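PDB 3WY8: serine protease from Arthrobacter nicotinovorans, which probably hydrolyses peptide bonds through the trypsin-like protease domain that forms this chain, and has keratinolytic activity. Local coordinates for residues A[2-7]-A[140-145]; A[88-93]-A[156-161]; A[115-120]-A[208-213]; A[134-139]-A[163-168]. One frame throughout, in Å; residues are numbered along the deposited sequence.

Contact 1. Residues A[2-7]-A[140-145]; sequences NQSETP and SLKSCS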
loop_
_atom_site.group_PDB
_atom_site.type_symbol
_atom_site.label_atom_id
_atom_site.label_comp_id
_atom_site.label_asym_id
_atom_site.label_seq_id
_atom_site.Cartn_x
_atom_site.Cartn_y
_atom_site.Cartn_z
ATOM N N ASN A 2 -10.017 -12.659 -8.994
ATOM C CA ASN A 2 -10.395 -12.063 -7.719
ATOM C C ASN A 2 -10.728 -13.145 -6.701
ATOM O O ASN A 2 -11.552 -14.027 -6.966
ATOM C CB ASN A 2 -11.598 -11.136 -7.903
ATOM C CG ASN A 2 -11.383 -10.099 -8.995
ATOM O OD1 ASN A 2 -10.299 -9.527 -9.125
ATOM N ND2 ASN A 2 -12.427 -9.841 -9.776
ATOM N N GLN A 3 -10.089 -13.084 -5.540
ATOM C CA GLN A 3 -10.330 -14.094 -4.508
ATOM C C GLN A 3 -10.248 -13.571 -3.081
ATOM O O GLN A 3 -9.662 -12.514 -2.820
ATOM C CB GLN A 3 -9.430 -15.327 -4.702
ATOM C CG GLN A 3 -7.947 -15.051 -4.803
ATOM C CD GLN A 3 -7.157 -16.211 -5.416
ATOM O OE1 GLN A 3 -7.444 -17.379 -5.168
ATOM N NE2 GLN A 3 -6.148 -15.880 -6.208
ATOM N N SER A 4 -10.865 -14.318 -2.171
ATOM C CA SER A 4 -10.709 -14.098 -0.745
ATOM C C SER A 4 -9.426 -14.775 -0.285
ATOM O O SER A 4 -9.052 -15.831 -0.806
ATOM C CB SER A 4 -11.913 -14.657 0.014
ATOM O OG SER A 4 -13.105 -13.986 -0.360
ATOM N N GLU A 5 -8.760 -14.161 0.686
ATOM C CA GLU A 5 -7.452 -14.606 1.156
ATOM C C GLU A 5 -7.428 -14.754 2.672
ATOM O O GLU A 5 -7.980 -13.915 3.389
ATOM C CB GLU A 5 -6.380 -13.584 0.753
ATOM C CG GLU A 5 -6.197 -13.402 -0.751
ATOM C CD GLU A 5 -5.474 -14.569 -1.411
ATOM O OE1 GLU A 5 -4.881 -15.407 -0.694
ATOM O OE2 GLU A 5 -5.498 -14.643 -2.653
ATOM N N THR A 6 -6.790 -15.813 3.171
ATOM C CA THR A 6 -6.528 -15.887 4.608
ATOM C C THR A 6 -5.519 -14.799 4.947
ATOM O O THR A 6 -4.722 -14.413 4.081
ATOM C CB THR A 6 -5.977 -17.254 5.074
ATOM O OG1 THR A 6 -4.820 -17.596 4.304
ATOM C CG2 THR A 6 -7.028 -18.322 4.933
ATOM N N PRO A 7 -5.555 -14.292 6.195
ATOM C CA PRO A 7 -4.651 -13.213 6.580
ATOM C C PRO A 7 -3.192 -13.555 6.297
ATOM O O PRO A 7 -2.768 -14.704 6.465
ATOM C CB PRO A 7 -4.885 -13.084 8.086
ATOM C CG PRO A 7 -6.284 -13.561 8.280
ATOM C CD PRO A 7 -6.436 -14.686 7.312
ATOM N N SER A 140 -11.832 -8.037 5.757
ATOM C CA SER A 140 -11.032 -9.208 5.386
ATOM C C SER A 140 -10.148 -8.972 4.166
ATOM O O SER A 140 -10.445 -8.125 3.323
ATOM C CB SER A 140 -11.933 -10.428 5.165
ATOM O OG SER A 140 -12.842 -10.196 4.108
ATOM N N LEU A 141 -9.064 -9.739 4.087
ATOM C CA LEU A 141 -8.099 -9.629 2.996
ATOM C C LEU A 141 -8.629 -10.229 1.691
ATOM O O LEU A 141 -9.151 -11.346 1.678
ATOM C CB LEU A 141 -6.793 -10.332 3.389
ATOM C CG LEU A 141 -5.584 -10.133 2.474
ATOM C CD1 LEU A 141 -5.124 -8.673 2.477
ATOM C CD2 LEU A 141 -4.458 -11.056 2.911
ATOM N N LYS A 142 -8.476 -9.475 0.602
ATOM C CA LYS A 142 -8.849 -9.922 -0.737
ATOM C C LYS A 142 -7.665 -9.749 -1.670
ATOM O O LYS A 142 -6.694 -9.067 -1.327
ATOM C CB LYS A 142 -10.047 -9.125 -1.273
ATOM C CG LYS A 142 -11.247 -9.061 -0.328
ATOM C CD LYS A 142 -11.833 -10.429 -0.045
ATOM C CE LYS A 142 -13.069 -10.314 0.823
ATOM N NZ LYS A 142 -13.544 -11.662 1.272
ATOM N N SER A 143 -7.743 -10.372 -2.843
ATOM C CA SER A 143 -6.699 -10.204 -3.848
ATOM C C SER A 143 -7.243 -10.089 -5.267
ATOM O O SER A 143 -8.392 -10.453 -5.546
ATOM C CB SER A 143 -5.673 -11.337 -3.762
ATOM O OG SER A 143 -6.237 -12.576 -4.157
ATOM N N CYS A 144 -6.400 -9.546 -6.141
ATOM C CA CYS A 144 -6.611 -9.528 -7.581
ATOM C C CYS A 144 -5.310 -9.964 -8.233
ATOM O O CYS A 144 -4.247 -9.885 -7.618
ATOM C CB CYS A 144 -6.933 -8.117 -8.060
ATOM S SG CYS A 144 -8.451 -7.411 -7.430
ATOM N N SER A 145 -5.384 -10.417 -9.479
ATOM C CA SER A 145 -4.175 -10.781 -10.210
ATOM C C SER A 145 -4.330 -10.555 -11.709
ATOM O O SER A 145 -5.440 -10.606 -12.250
ATOM C CB SER A 145 -3.776 -12.231 -9.918
ATOM O OG SER A 145 -4.715 -13.135 -10.473
HETATM O O HOH W 1 -8.225 -10.022 -10.901
HETATM O O HOH W 2 -5.999 -13.145 -6.855
#
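The Glu5 carboxylate meets Ser143 through OE2, on the lone pair turned away from OE1. Ser143 OG donates to Glu5 OE2 at 2.7 Å. Lys126 adds a salt bridge to the same oxygen, so two partners hold it. Glu5 CG, beside the backbone N (chi1 -63°), lies 3.7 Å from Ser143 CB; the bend at chi2 (-74°) swings the carboxylate to Ser143 OG. Asn2 OD1 comes within 3.3 Å of Cys144 SG, the disulfide partner of Cys164, and also meets a water bound by Ser145 N. The Gln3 amide is joined to Ser143 OG by a water that accepts from NE2 and donates to OG.

On the face opposite Gln3 and Ser143, Lys142 folds back so that NZ donates to Ser4 OG at 2.9 Å. Beyond the paired residues, Leu141 CD2 packs against Glu5 CB at 3.8 Å.

Gln3 and Ser143 are an antiparallel hydrogen-bonded pair, with Gln3 N to Ser143 O at 3.1 Å and Ser143 N to Gln3 O at 2.9 Å. Ser4 and Lys142 are the next, non-hydrogen-bonded pair. Strand 142-150 also pairs with strand 124-129. The N-terminal strand thus extends the sheet of the second beta domain of the chymotrypsin fold.

Contact 2. Residues A[88-93]-A[156-161]; sequences NMQYDT and QFATQG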
loop_
_atom_site.group_PDB
_atom_site.type_symbol
_atom_site.label_atom_id
_atom_site.label_comp_id
_atom_site.label_asym_id
_atom_site.label_seq_id
_atom_site.Cartn_x
_atom_site.Cartn_y
_atom_site.Cartn_z
ATOM N N ASN A 88 0.842 14.596 -7.288
ATOM C CA ASN A 88 1.053 13.963 -8.588
ATOM C C ASN A 88 0.826 12.453 -8.508
ATOM O O ASN A 88 1.593 11.744 -7.849
ATOM C CB ASN A 88 2.466 14.271 -9.101
ATOM C CG ASN A 88 2.680 13.839 -10.540
ATOM O OD1 ASN A 88 1.969 12.979 -11.063
ATOM N ND2 ASN A 88 3.682 14.432 -11.187
ATOM N N MET A 89 -0.221 11.971 -9.186
ATOM C CA MET A 89 -0.593 10.547 -9.152
ATOM C C MET A 89 0.498 9.603 -9.659
ATOM O O MET A 89 0.498 8.419 -9.315
ATOM C CB MET A 89 -1.910 10.286 -9.907
ATOM C CG MET A 89 -3.156 10.878 -9.247
ATOM S SD MET A 89 -3.490 10.273 -7.578
ATOM C CE MET A 89 -3.972 8.579 -7.905
ATOM N N GLN A 90 1.431 10.118 -10.463
ATOM C CA GLN A 90 2.552 9.302 -10.934
ATOM C C GLN A 90 3.369 8.748 -9.771
ATOM O O GLN A 90 3.965 7.670 -9.874
ATOM C CB GLN A 90 3.472 10.098 -11.869
ATOM C CG GLN A 90 4.755 9.350 -12.219
ATOM C CD GLN A 90 5.453 9.869 -13.457
ATOM O OE1 GLN A 90 5.001 10.821 -14.097
ATOM N NE2 GLN A 90 6.569 9.235 -13.805
ATOM N N TYR A 91 3.386 9.496 -8.671
ATOM C CA TYR A 91 4.227 9.170 -7.530
ATOM C C TYR A 91 3.405 8.878 -6.271
ATOM O O TYR A 91 3.813 9.219 -5.159
ATOM C CB TYR A 91 5.238 10.304 -7.291
ATOM C CG TYR A 91 6.043 10.673 -8.523
ATOM C CD1 TYR A 91 7.122 9.893 -8.932
ATOM C CD2 TYR A 91 5.718 11.800 -9.280
ATOM C CE1 TYR A 91 7.866 10.228 -10.068
ATOM C CE2 TYR A 91 6.462 12.148 -10.412
ATOM C CZ TYR A 91 7.530 11.357 -10.797
ATOM O OH TYR A 91 8.268 11.694 -11.913
ATOM N N ASP A 92 2.256 8.223 -6.454
ATOM C CA ASP A 92 1.364 7.892 -5.341
ATOM C C ASP A 92 1.832 6.634 -4.602
ATOM O O ASP A 92 1.203 5.579 -4.670
ATOM C CB ASP A 92 -0.088 7.746 -5.832
ATOM C CG ASP A 92 -1.094 7.640 -4.691
ATOM O OD1 ASP A 92 -0.747 7.996 -3.544
ATOM O OD2 ASP A 92 -2.241 7.205 -4.954
ATOM N N THR A 93 2.960 6.761 -3.912
ATOM C CA THR A 93 3.450 5.730 -3.011
ATOM C C THR A 93 4.153 6.437 -1.872
ATOM O O THR A 93 4.760 7.491 -2.067
ATOM C CB THR A 93 4.419 4.746 -3.710
ATOM O OG1 THR A 93 3.713 4.014 -4.716
ATOM C CG2 THR A 93 5.014 3.746 -2.719
ATOM N N GLN A 156 -0.287 9.643 -18.811
ATOM C CA GLN A 156 0.649 10.677 -18.363
ATOM C C GLN A 156 1.274 10.387 -17.000
ATOM O O GLN A 156 2.249 11.031 -16.615
ATOM C CB GLN A 156 -0.008 12.073 -18.367
ATOM C CG GLN A 156 -1.176 12.282 -17.382
ATOM C CD GLN A 156 -2.536 11.963 -17.991
ATOM O OE1 GLN A 156 -2.629 11.288 -19.013
ATOM N NE2 GLN A 156 -3.603 12.455 -17.357
ATOM N N PHE A 157 0.719 9.418 -16.276
ATOM C CA PHE A 157 1.192 9.109 -14.932
ATOM C C PHE A 157 2.143 7.912 -14.884
ATOM O O PHE A 157 2.654 7.574 -13.818
ATOM C CB PHE A 157 0.009 8.893 -13.982
ATOM C CG PHE A 157 -0.880 10.094 -13.843
ATOM C CD1 PHE A 157 -0.376 11.299 -13.353
ATOM C CD2 PHE A 157 -2.226 10.019 -14.189
ATOM C CE1 PHE A 157 -1.198 12.412 -13.216
ATOM C CE2 PHE A 157 -3.056 11.126 -14.054
ATOM C CZ PHE A 157 -2.543 12.322 -13.569
ATOM N N ALA A 158 2.377 7.292 -16.041
ATOM C CA ALA A 158 3.228 6.101 -16.172
ATOM C C ALA A 158 2.769 4.931 -15.283
ATOM O O ALA A 158 3.556 4.034 -14.968
ATOM C CB ALA A 158 4.713 6.451 -15.910
ATOM N N THR A 159 1.497 4.946 -14.892
ATOM C CA THR A 159 0.946 3.895 -14.030
ATOM C C THR A 159 0.676 2.628 -14.837
ATOM O O THR A 159 0.798 2.621 -16.061
ATOM C CB THR A 159 -0.363 4.334 -13.339
ATOM O OG1 THR A 159 -1.332 4.686 -14.335
ATOM C CG2 THR A 159 -0.122 5.517 -12.411
ATOM N N GLN A 160 0.334 1.552 -14.139
ATOM C CA GLN A 160 -0.043 0.301 -14.787
ATOM C C GLN A 160 -1.317 -0.233 -14.148
ATOM O O GLN A 160 -1.576 0.012 -12.969
ATOM C CB GLN A 160 1.079 -0.727 -14.658
ATOM C CG GLN A 160 2.387 -0.292 -15.308
ATOM C CD GLN A 160 3.400 -1.409 -15.351
ATOM O OE1 GLN A 160 3.606 -2.026 -16.394
ATOM N NE2 GLN A 160 4.023 -1.693 -14.210
ATOM N N GLY A 161 -2.105 -0.971 -14.923
ATOM C CA GLY A 161 -3.354 -1.530 -14.410
ATOM C C GLY A 161 -3.474 -3.027 -14.576
ATOM O O GLY A 161 -2.924 -3.599 -15.519
HETATM O O HOH W 3 3.731 5.879 -11.976
#
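The ring of Phe157 packs tightly against Met89. Met89 CB lies over the centre of one ring face, 3.9 Å from the centroid and 11° off the normal, a CH-pi contact. CG of Gln156 covers the opposite face, so the ring is held between two side chains. At the ring edge Asn88 OD1 comes to 3.7 Å from Phe157 CD1, with amide and ring planes 70° apart. That oxygen also closes an Asx turn, accepting from Gln90 N at 3.0 Å. The turn fixes the amide beside the ring.

Gln90 passes close to the backbone of Phe157. Its CG is 3.2 Å from Phe157 O. With CG anti to the backbone N (chi1 172°) and the chain extended beyond it, the amide is carried past Phe157.

Away from the ring the contact is looser: Gln90 NE2 stands 4.0 Å from Ala158 CB. No direct hydrogen bond joins the segments. A water bridges them by donating to Gln90 O at 2.8 Å and to Phe157 O at 2.7 Å.

Asp92 OD2, further along the first segment, is hydrogen-bonded to His43 ND1 and Ser190 OG. This is consistent with the acid of a Ser-His-Asp triad completed by Ser171. The 3-10 turn at 89-90 lies between helix 81-84, where Met89 touches Trp83, and strand 94-98. Residues 156-159 lead into strand 160-163.

Contact 3. Residues A[115-120]-A[208-213]; sequences VQFNAA and VIQSTY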
loop_
_atom_site.group_PDB
_atom_site.type_symbol
_atom_site.label_atom_id
_atom_site.label_comp_id
_atom_site.label_asym_id
_atom_site.label_seq_id
_atom_site.Cartn_x
_atom_site.Cartn_y
_atom_site.Cartn_z
ATOM N N VAL A 115 11.581 -5.681 -1.751
ATOM C CA VAL A 115 11.087 -4.674 -2.694
ATOM C C VAL A 115 11.916 -4.636 -3.973
ATOM O O VAL A 115 13.092 -5.012 -3.972
ATOM C CB VAL A 115 11.020 -3.249 -2.062
ATOM C CG1 VAL A 115 9.910 -3.175 -1.026
ATOM C CG2 VAL A 115 12.365 -2.838 -1.454
ATOM N N GLN A 116 11.287 -4.191 -5.060
ATOM C CA GLN A 116 11.963 -3.982 -6.336
ATOM C C GLN A 116 11.635 -2.606 -6.890
ATOM O O GLN A 116 10.488 -2.153 -6.812
ATOM C CB GLN A 116 11.553 -5.041 -7.365
ATOM C CG GLN A 116 12.003 -6.462 -7.053
ATOM C CD GLN A 116 13.507 -6.666 -7.154
ATOM O OE1 GLN A 116 14.215 -5.904 -7.820
ATOM N NE2 GLN A 116 14.001 -7.714 -6.499
ATOM N N PHE A 117 12.655 -1.952 -7.442
ATOM C CA PHE A 117 12.497 -0.674 -8.131
ATOM C C PHE A 117 13.138 -0.760 -9.507
ATOM O O PHE A 117 13.988 -1.625 -9.748
ATOM C CB PHE A 117 13.124 0.466 -7.317
ATOM C CG PHE A 117 12.577 0.574 -5.926
ATOM C CD1 PHE A 117 11.394 1.263 -5.682
ATOM C CD2 PHE A 117 13.234 -0.038 -4.860
ATOM C CE1 PHE A 117 10.875 1.353 -4.384
ATOM C CE2 PHE A 117 12.727 0.042 -3.570
ATOM C CZ PHE A 117 11.546 0.734 -3.329
ATOM N N ASN A 118 12.706 0.124 -10.406
ATOM C CA ASN A 118 13.261 0.223 -11.758
ATOM C C ASN A 118 13.195 -1.096 -12.521
ATOM O O ASN A 118 14.120 -1.456 -13.251
ATOM C CB ASN A 118 14.690 0.777 -11.704
ATOM C CG ASN A 118 14.803 1.955 -10.771
ATOM O OD1 ASN A 118 14.133 2.973 -10.964
ATOM N ND2 ASN A 118 15.615 1.813 -9.726
ATOM N N ALA A 119 12.083 -1.806 -12.333
ATOM C CA ALA A 119 11.839 -3.079 -12.999
ATOM C C ALA A 119 11.131 -2.855 -14.333
ATOM O O ALA A 119 10.792 -1.723 -14.690
ATOM C CB ALA A 119 11.017 -3.997 -12.102
ATOM N N ALA A 120 10.916 -3.940 -15.066
ATOM C CA ALA A 120 10.231 -3.879 -16.353
ATOM C C ALA A 120 8.769 -3.453 -16.207
ATOM O O ALA A 120 8.146 -3.689 -15.172
ATOM C CB ALA A 120 10.309 -5.224 -17.034
ATOM N N VAL A 208 12.266 7.897 -8.162
ATOM C CA VAL A 208 11.693 8.855 -7.205
ATOM C C VAL A 208 11.138 8.117 -5.982
ATOM O O VAL A 208 11.461 8.448 -4.837
ATOM C CB VAL A 208 10.615 9.749 -7.865
ATOM C CG1 VAL A 208 9.918 10.627 -6.830
ATOM C CG2 VAL A 208 11.239 10.619 -8.973
ATOM N N ILE A 209 10.324 7.093 -6.237
ATOM C CA ILE A 209 9.754 6.286 -5.161
ATOM C C ILE A 209 10.857 5.511 -4.416
ATOM O O ILE A 209 10.813 5.383 -3.188
ATOM C CB ILE A 209 8.601 5.389 -5.694
ATOM C CG1 ILE A 209 7.421 6.282 -6.109
ATOM C CG2 ILE A 209 8.179 4.355 -4.653
ATOM C CD1 ILE A 209 6.298 5.578 -6.898
ATOM N N GLN A 210 11.857 5.034 -5.157
ATOM C CA GLN A 210 13.016 4.370 -4.557
ATOM C C GLN A 210 13.731 5.278 -3.556
ATOM O O GLN A 210 14.094 4.842 -2.466
ATOM C CB GLN A 210 13.999 3.914 -5.634
ATOM C CG GLN A 210 15.200 3.160 -5.087
ATOM C CD GLN A 210 16.134 2.691 -6.176
ATOM O OE1 GLN A 210 16.278 3.341 -7.209
ATOM N NE2 GLN A 210 16.775 1.550 -5.951
ATOM N N SER A 211 13.934 6.538 -3.936
ATOM C CA SER A 211 14.582 7.510 -3.051
ATOM C C SER A 211 13.791 7.739 -1.760
ATOM O O SER A 211 14.378 7.886 -0.679
ATOM C CB SER A 211 14.822 8.831 -3.784
ATOM O OG SER A 211 15.866 8.688 -4.734
ATOM N N THR A 212 12.462 7.753 -1.873
ATOM C CA THR A 212 11.592 7.884 -0.703
ATOM C C THR A 212 11.717 6.655 0.188
ATOM O O THR A 212 11.813 6.777 1.408
ATOM C CB THR A 212 10.116 8.121 -1.103
ATOM O OG1 THR A 212 10.035 9.264 -1.964
ATOM C CG2 THR A 212 9.258 8.380 0.126
ATOM N N TYR A 213 11.728 5.474 -0.427
ATOM C CA TYR A 213 11.934 4.233 0.311
ATOM C C TYR A 213 13.266 4.261 1.073
ATOM O O TYR A 213 13.319 3.907 2.255
ATOM C CB TYR A 213 11.862 3.016 -0.624
ATOM C CG TYR A 213 12.468 1.776 -0.015
ATOM C CD1 TYR A 213 11.773 1.034 0.938
ATOM C CD2 TYR A 213 13.752 1.362 -0.370
ATOM C CE1 TYR A 213 12.336 -0.098 1.516
ATOM C CE2 TYR A 213 14.327 0.235 0.202
ATOM C CZ TYR A 213 13.613 -0.491 1.144
ATOM O OH TYR A 213 14.182 -1.610 1.709
HETATM O O HOH W 4 17.169 -0.449 -8.593
#
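CH-pi contacts join Phe117 to Gln210 and Val115 to Tyr213. Gln210 CA lies over one face of the Phe117 ring, 3.8 Å from the centroid and 19° off the normal. Gln210 CB comes to 3.6 Å from Phe117 CG. Gln210 CG stands anti to the backbone N (chi1 -177°) and the chain is extended beyond it, which carries the amide past Phe117 to Asn118. Val115 CG2 sits over a face of the Tyr213 ring, toward the rim, 3.7 Å from CZ.

Aromatic and aliphatic contacts complete the apolar side. The Phe117 and Tyr213 rings meet obliquely, centroids 5.3 Å apart and planes at 38°. Ile209 CG2 reaches the edge of the Phe117 ring, 4.0 Å from CE1.

Helix 207-218 is the C-terminal helix of the trypsin-like fold. It also packs on strand 94-98 of the first barrel, while segment 115-120 leads on to strand 124-129 of the second beta domain.

The direct polar link is at the exposed end. Asn118 ND2 donates to Gln210 OE1 at 3.0 Å, reaching it from above the Gln210 carbonyl plane. A water accepts from Asn118 ND2 at 3.0 Å and, weakly, from Gln210 NE2. Tyr213 OH is hydrogen-bonded to Thr31 O.

Contact 4. Residues A[134-139]-A[163-168]; sequences SPFNGE and PCNMTG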
loop_
_atom_site.group_PDB
_atom_site.type_symbol
_atom_site.label_atom_id
_atom_site.label_comp_id
_atom_site.label_asym_id
_atom_site.label_seq_id
_atom_site.Cartn_x
_atom_site.Cartn_y
_atom_site.Cartn_z
ATOM N N SER A 134 -18.879 -1.344 -0.858
ATOM C CA SER A 134 -19.753 -2.327 -1.490
ATOM C C SER A 134 -19.160 -2.807 -2.818
ATOM O O SER A 134 -18.745 -1.978 -3.631
ATOM C CB SER A 134 -21.139 -1.725 -1.718
ATOM O OG SER A 134 -22.028 -2.717 -2.198
ATOM N N PRO A 135 -19.131 -4.139 -3.049
ATOM C CA PRO A 135 -19.748 -5.208 -2.248
ATOM C C PRO A 135 -18.965 -5.676 -1.011
ATOM O O PRO A 135 -19.425 -6.578 -0.304
ATOM C CB PRO A 135 -19.865 -6.357 -3.249
ATOM C CG PRO A 135 -18.695 -6.165 -4.160
ATOM C CD PRO A 135 -18.482 -4.675 -4.263
ATOM N N PHE A 136 -17.814 -5.059 -0.753
ATOM C CA PHE A 136 -16.957 -5.433 0.373
ATOM C C PHE A 136 -17.283 -4.605 1.621
ATOM O O PHE A 136 -17.985 -3.588 1.533
ATOM C CB PHE A 136 -15.485 -5.272 -0.022
ATOM C CG PHE A 136 -15.089 -6.078 -1.230
ATOM C CD1 PHE A 136 -14.840 -7.445 -1.121
ATOM C CD2 PHE A 136 -14.955 -5.469 -2.475
ATOM C CE1 PHE A 136 -14.468 -8.195 -2.236
ATOM C CE2 PHE A 136 -14.582 -6.209 -3.596
ATOM C CZ PHE A 136 -14.340 -7.576 -3.474
ATOM N N ASN A 137 -16.781 -5.038 2.778
ATOM C CA ASN A 137 -17.060 -4.343 4.034
ATOM C C ASN A 137 -15.818 -3.992 4.865
ATOM O O ASN A 137 -15.939 -3.578 6.019
ATOM C CB ASN A 137 -18.084 -5.122 4.875
ATOM C CG ASN A 137 -17.460 -6.252 5.685
ATOM O OD1 ASN A 137 -16.371 -6.735 5.380
ATOM N ND2 ASN A 137 -18.164 -6.680 6.729
ATOM N N GLY A 138 -14.638 -4.187 4.277
ATOM C CA GLY A 138 -13.371 -3.766 4.878
ATOM C C GLY A 138 -12.744 -4.716 5.873
ATOM O O GLY A 138 -11.636 -4.475 6.348
ATOM N N GLU A 139 -13.434 -5.808 6.178
ATOM C CA GLU A 139 -13.067 -6.630 7.324
ATOM C C GLU A 139 -12.079 -7.760 7.033
ATOM O O GLU A 139 -11.547 -8.371 7.964
ATOM C CB GLU A 139 -14.329 -7.172 8.001
ATOM C CG GLU A 139 -15.134 -6.088 8.709
ATOM C CD GLU A 139 -14.383 -5.501 9.888
ATOM O OE1 GLU A 139 -14.452 -6.086 10.983
ATOM O OE2 GLU A 139 -13.727 -4.454 9.725
ATOM N N PRO A 163 -6.655 -6.288 -14.090
ATOM C CA PRO A 163 -8.072 -6.512 -13.810
ATOM C C PRO A 163 -8.263 -6.781 -12.319
ATOM O O PRO A 163 -7.509 -7.561 -11.733
ATOM C CB PRO A 163 -8.397 -7.764 -14.633
ATOM C CG PRO A 163 -7.376 -7.765 -15.717
ATOM C CD PRO A 163 -6.131 -7.279 -15.045
ATOM N N CYS A 164 -9.250 -6.120 -11.718
ATOM C CA CYS A 164 -9.417 -6.130 -10.267
ATOM C C CYS A 164 -10.774 -5.570 -9.874
ATOM O O CYS A 164 -11.222 -4.573 -10.447
ATOM C CB CYS A 164 -8.317 -5.285 -9.613
ATOM S SG CYS A 164 -8.223 -5.407 -7.810
ATOM N N ASN A 165 -11.411 -6.200 -8.888
ATOM C CA ASN A 165 -12.709 -5.742 -8.381
ATOM C C ASN A 165 -12.637 -5.066 -7.010
ATOM O O ASN A 165 -13.671 -4.700 -6.441
ATOM C CB ASN A 165 -13.722 -6.904 -8.345
ATOM C CG ASN A 165 -13.393 -7.958 -7.283
ATOM O OD1 ASN A 165 -12.274 -8.033 -6.779
ATOM N ND2 ASN A 165 -14.383 -8.789 -6.953
ATOM N N MET A 166 -11.425 -4.906 -6.478
ATOM C CA MET A 166 -11.258 -4.326 -5.147
ATOM C C MET A 166 -11.628 -2.844 -5.128
ATOM O O MET A 166 -11.352 -2.107 -6.074
ATOM C CB MET A 166 -9.840 -4.548 -4.619
ATOM C CG MET A 166 -9.558 -6.008 -4.280
ATOM S SD MET A 166 -8.128 -6.236 -3.208
ATOM C CE MET A 166 -6.801 -5.695 -4.293
ATOM N N THR A 167 -12.262 -2.427 -4.040
ATOM C CA THR A 167 -12.861 -1.101 -3.945
ATOM C C THR A 167 -12.133 -0.243 -2.913
ATOM O O THR A 167 -11.154 -0.688 -2.307
ATOM C CB THR A 167 -14.340 -1.209 -3.552
ATOM O OG1 THR A 167 -14.446 -1.929 -2.319
ATOM C CG2 THR A 167 -15.142 -1.932 -4.639
ATOM N N GLY A 168 -12.623 0.981 -2.712
ATOM C CA GLY A 168 -12.069 1.906 -1.713
ATOM C C GLY A 168 -11.710 1.237 -0.399
ATOM O O GLY A 168 -12.503 0.478 0.156
#
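Phe136 turns the edge of its ring to Asn165 and Thr167, joining two loops of the second beta domain of the chymotrypsin fold. One loop links strands 124-129 and 142-150. The other follows strand 160-163 and runs on toward strand 174-177.

Cys164 opens the second loop and ties it to strand 142-150 by a disulfide. Asn165 makes the first contact with the other loop. Its carbonyl O lies in the plane of the Phe136 ring, 3.3 Å from CE2. Such an edge approach turns the CE2 hydrogen toward the oxygen, which would be electrostatically favourable. The Asn165 amide stands at 89° to the ring plane, and ND2 is 3.7 Å from Phe136 CZ.

Met166 gives backbone contact, CA lying 4.1 Å from Phe136 CE2. Its side chain starts away from Phe136 and touches Lys142 and Cys144. Thr167 then faces Phe136. OG1 sits near the ring plane, 3.6 Å from CD2. With OG1 between the backbone N and the carbonyl carbon (chi1 57°), the hydroxyl is hydrogen-bonded to Ala133 O and the methyl is turned toward Ser134.

Pro135 follows a cis peptide bond and lays CG over one face of the Phe136 ring, toward its rim. At the far end of the contact, Thr167 CG2 rests 3.7 Å from Ser134 O.

Overall arrangement
None of the four contacts lies at the centre of the chain. Contacts 1 and 4 are partly buried; contacts 2 and 3 lie at the surface. Contacts 1 and 4 touch through the Cys144-Cys164 disulfide, and their centres are 10 Å apart. Contacts 2 and 3 also touch, where Tyr91 and Thr93 pack on Val208 and Ile209. Contacts 1 and 2 reach neighbouring strands of one sheet, 142-150 and 160-163. Contact 1 is built mainly on strand and side-chain hydrogen bonds. The others centre on a phenylalanine: between side chains in 2, against a helix in 3, edge-on to a loop in 4. Contacts 3 and 4 lie on opposite sides of the chain's centre.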